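PDB 2R00: aspartate-semialdehyde dehydrogenase from Vibrio cholerae, which catalyses the NADPH-dependent reductive dephosphorylation of L-aspartyl-4-phosphate to L-aspartate-semialdehyde, a step towards lysine, methionine and threonine. Local coordinates for residues S132-Q135 against M136-L140; P83-E87 against A88-V92; V250-R253 against A254-A258. All coordinates share one frame; numbering follows the deposited sequence.

Contact 1: residues S132-Q135 against M136-L140; sequences STIQ and MLVAL
T133 lays its methyl CG2 alongside the branch CD1 of L137, one helical turn further on. The two side chains run side by side and point the same way. The gap of 3.3 Å from T133 CG2 to L137 CD1 is shorter than normal carbon packing. The leucine torsions are also unusual, and the exact placement of CD1 is doubtful. The T133 chi1 of -50° puts CG2 opposite the backbone N, on the L137 side. OG1 lies beside that N and is hydrogen-bonded to E219 of helix 211-223. L137 CB lies 3.2 Å from T133 O, the oxygen that accepts a hydrogen bond from L137 N at 3.0 Å. I223 covers both side chains.

The next pair is looser. I134 CG2 and V138 CG2 meet at 4.5 Å, with V138 CG2 nearer to I134 O (3.4 Å). V138 N donates to I134 O at 3.0 Å, nearly straight, with 170° at the hydrogen. M136 N donates to S132 O in the same i to i+4 pattern. The bond from A139 N to Q135 O is weak.

The M136 chain runs straight out from the helix as far as SD. A bend at chi3 (71°) then turns CE, and the side chain packs on M216 and T220 of helix 211-223. Q135 leaves the helix on another face, extended beyond CG, and touches V311 and A313 of strand 306-313. Its OE1 is hydrogen-bonded to ND1 of H244, the predicted proton acceptor. The experimentally established nucleophile C131 directly precedes this turn, and Q135 lies close to it too. Q135 thus springs from a buried, hydrogen-bonded helical turn, and its amide oxygen probably helps to orient the H244 ring.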
loop_
_atom_site.group_PDB
_atom_site.type_symbol
_atom_site.label_atom_id
_atom_site.label_comp_id
_atom_site.label_asym_id
_atom_site.label_seq_id
_atom_site.Cartn_x
_atom_site.Cartn_y
_atom_site.Cartn_z
ATOM N N SER A 132 9.935 8.937 -6.681
ATOM C CA SER A 132 9.730 7.888 -5.681
ATOM C C SER A 132 10.912 7.752 -4.719
ATOM O O SER A 132 10.724 7.647 -3.505
ATOM C CB SER A 132 9.512 6.541 -6.362
ATOM O OG SER A 132 8.154 6.348 -6.695
ATOM N N THR A 133 12.122 7.730 -5.274
ATOM C CA THR A 133 13.351 7.588 -4.490
ATOM C C THR A 133 13.655 8.869 -3.710
ATOM O O THR A 133 14.061 8.807 -2.553
ATOM C CB THR A 133 14.559 7.257 -5.392
ATOM O OG1 THR A 133 14.229 6.158 -6.246
ATOM C CG2 THR A 133 15.780 6.903 -4.546
ATOM N N ILE A 134 13.471 10.019 -4.352
ATOM C CA ILE A 134 13.597 11.315 -3.670
ATOM C C ILE A 134 12.697 11.367 -2.421
ATOM O O ILE A 134 13.185 11.582 -1.309
ATOM C CB ILE A 134 13.270 12.494 -4.614
ATOM C CG1 ILE A 134 14.257 12.535 -5.789
ATOM C CG2 ILE A 134 13.284 13.837 -3.834
ATOM C CD1 ILE A 134 13.855 13.503 -6.910
ATOM N N GLN A 135 11.402 11.138 -2.615
ATOM C CA GLN A 135 10.402 11.144 -1.536
ATOM C C GLN A 135 10.849 10.292 -0.350
ATOM O O GLN A 135 10.868 10.758 0.793
ATOM C CB GLN A 135 9.095 10.529 -2.041
ATOM C CG GLN A 135 8.040 11.456 -2.613
ATOM C CD GLN A 135 6.876 10.671 -3.222
ATOM O OE1 GLN A 135 6.669 10.717 -4.438
ATOM N NE2 GLN A 135 6.128 9.923 -2.387
ATOM N N MET A 136 11.197 9.035 -0.635
ATOM C CA MET A 136 11.529 8.063 0.401
ATOM C C MET A 136 12.809 8.438 1.150
ATOM O O MET A 136 12.876 8.337 2.380
ATOM C CB MET A 136 11.649 6.647 -0.198
ATOM C CG MET A 136 11.944 5.559 0.842
ATOM S SD MET A 136 12.031 3.879 0.189
ATOM C CE MET A 136 13.568 3.900 -0.726
ATOM N N LEU A 137 13.821 8.855 0.398
ATOM C CA LEU A 137 15.132 9.159 0.964
ATOM C C LEU A 137 15.137 10.399 1.861
ATOM O O LEU A 137 15.844 10.440 2.876
ATOM C CB LEU A 137 16.166 9.295 -0.154
ATOM C CG LEU A 137 16.896 7.974 -0.419
ATOM C CD1 LEU A 137 17.296 7.852 -1.831
ATOM C CD2 LEU A 137 18.124 7.861 0.463
ATOM N N VAL A 138 14.363 11.408 1.482
ATOM C CA VAL A 138 14.158 12.568 2.343
ATOM C C VAL A 138 13.557 12.126 3.686
ATOM O O VAL A 138 14.075 12.468 4.752
ATOM C CB VAL A 138 13.317 13.651 1.643
ATOM C CG1 VAL A 138 12.850 14.704 2.637
ATOM C CG2 VAL A 138 14.154 14.326 0.543
ATOM N N ALA A 139 12.483 11.343 3.626
ATOM C CA ALA A 139 11.807 10.848 4.827
ATOM C C ALA A 139 12.654 9.930 5.707
ATOM O O ALA A 139 12.541 9.981 6.924
ATOM C CB ALA A 139 10.480 10.161 4.455
ATOM N N LEU A 140 13.493 9.095 5.099
ATOM C CA LEU A 140 14.244 8.067 5.832
ATOM C C LEU A 140 15.579 8.519 6.414
ATOM O O LEU A 140 16.052 7.953 7.400
ATOM C CB LEU A 140 14.484 6.845 4.940
ATOM C CG LEU A 140 13.588 5.609 5.091
ATOM C CD1 LEU A 140 12.179 5.938 5.501
ATOM C CD2 LEU A 140 13.610 4.757 3.828
#

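Contact 2: residues P83-E87 against A88-V92; sequences PIAAE and AGVVV
A85 O accepts from two donors past the end of helix 75-87. V90 N donates to A85 O at 3.1 Å, from above the carbonyl plane. A88 N gives A85 O a second, weak bond, and A88 N bonds better to I84 O at 3.2 Å. G89 N donates to A86 O at 2.8 Å, also well above the carbonyl plane, 61° out of it. A86 O has a further donor, the side-chain ND2 of N124.

The nested bonds G89 N to A86 O and V90 N to A85 O form a Schellman motif. G89 has positive phi (94°), where a side chain would press on the preceding carbonyl oxygen. The chain then folds back, and V90 O receives a CA-H contact from A86 CA at 3.4 Å. On the side facing the sheet, A85 CB packs against V92 CG2 (3.7 Å) and V90 CB (4.1 Å). F71 of strand 68-71 covers A85 and V92.

V91 and V92 enter the sheet of the nucleotide-binding domain, completing the beta-alpha-beta unit of strand 68-71, helix 75-87 and strand 91-94. The last-turn carbonyls I84 O, A85 O and A86 O are therefore all satisfied as the helix ends, with apolar packing of A85 against V90 and V92.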
loop_
_atom_site.group_PDB
_atom_site.type_symbol
_atom_site.label_atom_id
_atom_site.label_comp_id
_atom_site.label_asym_id
_atom_site.label_seq_id
_atom_site.Cartn_x
_atom_site.Cartn_y
_atom_site.Cartn_z
ATOM N N PRO A 83 26.144 14.322 -23.241
ATOM C CA PRO A 83 27.579 14.331 -23.560
ATOM C C PRO A 83 28.045 15.566 -24.351
ATOM O O PRO A 83 29.158 16.046 -24.136
ATOM C CB PRO A 83 27.754 13.062 -24.404
ATOM C CG PRO A 83 26.673 12.136 -23.899
ATOM C CD PRO A 83 25.499 13.072 -23.696
ATOM N N ILE A 84 27.205 16.046 -25.261
ATOM C CA ILE A 84 27.520 17.208 -26.103
ATOM C C ILE A 84 27.575 18.505 -25.286
ATOM O O ILE A 84 28.513 19.290 -25.417
ATOM C CB ILE A 84 26.526 17.326 -27.278
ATOM C CG1 ILE A 84 26.640 16.073 -28.168
ATOM C CG2 ILE A 84 26.785 18.606 -28.075
ATOM C CD1 ILE A 84 25.725 16.073 -29.370
ATOM N N ALA A 85 26.588 18.705 -24.420
ATOM C CA ALA A 85 26.611 19.827 -23.487
ATOM C C ALA A 85 27.814 19.730 -22.560
ATOM O O ALA A 85 28.539 20.704 -22.372
ATOM C CB ALA A 85 25.298 19.891 -22.685
ATOM N N ALA A 86 28.048 18.546 -21.997
ATOM C CA ALA A 86 29.185 18.338 -21.097
ATOM C C ALA A 86 30.522 18.676 -21.770
ATOM O O ALA A 86 31.371 19.350 -21.182
ATOM C CB ALA A 86 29.197 16.883 -20.576
ATOM N N GLU A 87 30.693 18.204 -23.003
ATOM C CA GLU A 87 31.905 18.458 -23.792
ATOM C C GLU A 87 32.141 19.962 -23.964
ATOM O O GLU A 87 33.277 20.417 -23.959
ATOM C CB GLU A 87 31.810 17.752 -25.149
ATOM C CG GLU A 87 32.915 18.102 -26.166
ATOM C CD GLU A 87 32.630 17.537 -27.536
ATOM O OE1 GLU A 87 31.592 17.893 -28.134
ATOM O OE2 GLU A 87 33.445 16.727 -28.024
ATOM N N ALA A 88 31.059 20.727 -24.085
ATOM C CA ALA A 88 31.148 22.177 -24.227
ATOM C C ALA A 88 31.430 22.886 -22.896
ATOM O O ALA A 88 31.591 24.105 -22.867
ATOM C CB ALA A 88 29.883 22.721 -24.875
ATOM N N GLY A 89 31.499 22.118 -21.805
ATOM C CA GLY A 89 31.828 22.654 -20.483
ATOM C C GLY A 89 30.612 23.024 -19.638
ATOM O O GLY A 89 30.759 23.641 -18.586
ATOM N N VAL A 90 29.420 22.641 -20.099
ATOM C CA VAL A 90 28.174 22.798 -19.327
ATOM C C VAL A 90 28.052 21.675 -18.274
ATOM O O VAL A 90 28.405 20.523 -18.544
ATOM C CB VAL A 90 26.928 22.741 -20.260
ATOM C CG1 VAL A 90 25.654 23.105 -19.513
ATOM C CG2 VAL A 90 27.109 23.647 -21.459
ATOM N N VAL A 91 27.550 22.006 -17.080
ATOM C CA VAL A 91 27.213 20.982 -16.100
ATOM C C VAL A 91 25.731 20.642 -16.233
ATOM O O VAL A 91 24.860 21.505 -16.058
ATOM C CB VAL A 91 27.598 21.372 -14.636
ATOM C CG1 VAL A 91 27.343 20.192 -13.676
ATOM C CG2 VAL A 91 29.048 21.793 -14.565
ATOM N N VAL A 92 25.459 19.381 -16.575
ATOM C CA VAL A 92 24.104 18.923 -16.871
ATOM C C VAL A 92 23.506 18.269 -15.629
ATOM O O VAL A 92 24.113 17.384 -15.032
ATOM C CB VAL A 92 24.081 17.921 -18.056
ATOM C CG1 VAL A 92 22.657 17.443 -18.359
ATOM C CG2 VAL A 92 24.721 18.536 -19.303
#

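Contact 3: residues V250-R253 against A254-A258; sequences VETR and APIDA
T252 turns its hydroxyl onto the carbonyl of A254, two residues on. T252 OG1 donates to A254 O at 2.6 Å, a short bond. It comes in over the carbonyl face, 47° out of the plane, with a C=O...OG1 angle of 133°. The threonine CB is also close, 3.4 Å from A254 O. With chi1 at 61°, OG1 sits between the backbone N and the carbonyl carbon, aimed at the turning chain. The methyl CG2 is opposite the carbonyl carbon, beside the backbone N, with the side chain against I143 and V147 of helix 131-147. T252 CG2 makes only a loose approach to I256 CG2, at 4.4 Å. S305 O lies as a weaker second acceptor for the hydroxyl. The one proton can at most be shared, mainly with A254 O.

R253 and A254 point their CB atoms away from each other's segment, though each CB stays close to the peptide between them. The arginine runs extended from CG to NE and packs on E150 of strand 149-159.

I256 packs on V261 and M264 of helix 258-267. D257 is the N-cap of that helix, its OD1 bonded to E259 N. The turn leads from strand 244-252 of the dimerisation domain into helix 258-267. A254 also rests on V147, near the end of helix 131-147, while N299 of strand 292-300 bonds to the backbone of I256 and A258.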
loop_
_atom_site.group_PDB
_atom_site.type_symbol
_atom_site.label_atom_id
_atom_site.label_comp_id
_atom_site.label_asym_id
_atom_site.label_seq_id
_atom_site.Cartn_x
_atom_site.Cartn_y
_atom_site.Cartn_z
ATOM N N VAL A 250 10.689 0.133 7.652
ATOM C CA VAL A 250 12.132 0.055 7.857
ATOM C C VAL A 250 12.517 -0.770 9.086
ATOM O O VAL A 250 11.924 -0.653 10.155
ATOM C CB VAL A 250 12.826 1.459 7.873
ATOM C CG1 VAL A 250 12.574 2.181 6.553
ATOM C CG2 VAL A 250 12.354 2.311 9.021
ATOM N N GLU A 251 13.497 -1.635 8.886
ATOM C CA GLU A 251 14.106 -2.399 9.950
ATOM C C GLU A 251 15.368 -1.618 10.323
ATOM O O GLU A 251 16.283 -1.470 9.501
ATOM C CB GLU A 251 14.437 -3.796 9.428
ATOM C CG GLU A 251 14.626 -4.855 10.476
ATOM C CD GLU A 251 13.393 -5.104 11.327
ATOM O OE1 GLU A 251 13.589 -5.327 12.530
ATOM O OE2 GLU A 251 12.248 -5.074 10.825
ATOM N N THR A 252 15.376 -1.062 11.531
ATOM C CA THR A 252 16.487 -0.215 11.989
ATOM C C THR A 252 17.552 -1.052 12.710
ATOM O O THR A 252 17.305 -2.213 13.056
ATOM C CB THR A 252 15.993 0.936 12.895
ATOM O OG1 THR A 252 15.366 0.393 14.060
ATOM C CG2 THR A 252 14.993 1.819 12.157
ATOM N N ARG A 253 18.743 -0.485 12.909
ATOM C CA ARG A 253 19.815 -1.232 13.578
ATOM C C ARG A 253 19.755 -1.045 15.097
ATOM O O ARG A 253 20.321 -1.836 15.845
ATOM C CB ARG A 253 21.201 -0.887 13.008
ATOM C CG ARG A 253 21.368 -1.215 11.526
ATOM C CD ARG A 253 22.833 -1.180 11.085
ATOM N NE ARG A 253 22.977 -1.260 9.628
ATOM C CZ ARG A 253 23.010 -2.392 8.923
ATOM N NH1 ARG A 253 22.918 -3.571 9.523
ATOM N NH2 ARG A 253 23.147 -2.349 7.604
ATOM N N ALA A 254 19.057 0.003 15.535
ATOM C CA ALA A 254 18.746 0.216 16.951
ATOM C C ALA A 254 17.271 0.578 17.096
ATOM O O ALA A 254 16.697 1.190 16.186
ATOM C CB ALA A 254 19.614 1.317 17.529
ATOM N N PRO A 255 16.651 0.219 18.244
ATOM C CA PRO A 255 15.237 0.540 18.447
ATOM C C PRO A 255 15.030 2.042 18.470
ATOM O O PRO A 255 15.901 2.772 18.941
ATOM C CB PRO A 255 14.930 -0.031 19.841
ATOM C CG PRO A 255 16.040 -0.963 20.156
ATOM C CD PRO A 255 17.230 -0.487 19.404
ATOM N N ILE A 256 13.893 2.493 17.950
ATOM C CA ILE A 256 13.516 3.908 18.009
ATOM C C ILE A 256 11.997 4.063 18.087
ATOM O O ILE A 256 11.258 3.417 17.341
ATOM C CB ILE A 256 14.115 4.731 16.832
ATOM C CG1 ILE A 256 13.930 6.230 17.088
ATOM C CG2 ILE A 256 13.524 4.290 15.476
ATOM C CD1 ILE A 256 14.684 7.113 16.115
ATOM N N ASP A 257 11.539 4.923 18.993
ATOM C CA ASP A 257 10.112 5.087 19.233
ATOM C C ASP A 257 9.490 5.950 18.150
ATOM O O ASP A 257 10.104 6.924 17.702
ATOM C CB ASP A 257 9.858 5.707 20.614
ATOM C CG ASP A 257 8.489 5.351 21.170
ATOM O OD1 ASP A 257 7.465 5.822 20.617
ATOM O OD2 ASP A 257 8.437 4.597 22.171
ATOM N N ALA A 258 8.278 5.586 17.735
ATOM C CA ALA A 258 7.514 6.351 16.754
ATOM C C ALA A 258 7.457 7.837 17.116
ATOM O O ALA A 258 7.560 8.698 16.244
ATOM C CB ALA A 258 6.120 5.792 16.624
#

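Overall arrangement
Along the chain the order is contact 2, contact 1, contact 3. Contact 2 belongs to the nucleotide-binding domain, and contact 3 to the dimerisation domain. They lie on opposite sides of the chain's centre, with their own centres about 43 Å apart. Contact 1 is nearer the middle, on helix 131-147, which begins at the catalytic C131. Its centre is about 28 Å from that of contact 2 and about 17 Å from that of contact 3. Contacts 1 and 3 touch: L140 CG packs on V250 CG1 at 3.9 Å. Helix 131-147 and strand 244-252 run from the active site, with the catalytic C131 and the predicted proton acceptor H244, to the outlying turn at 252-256.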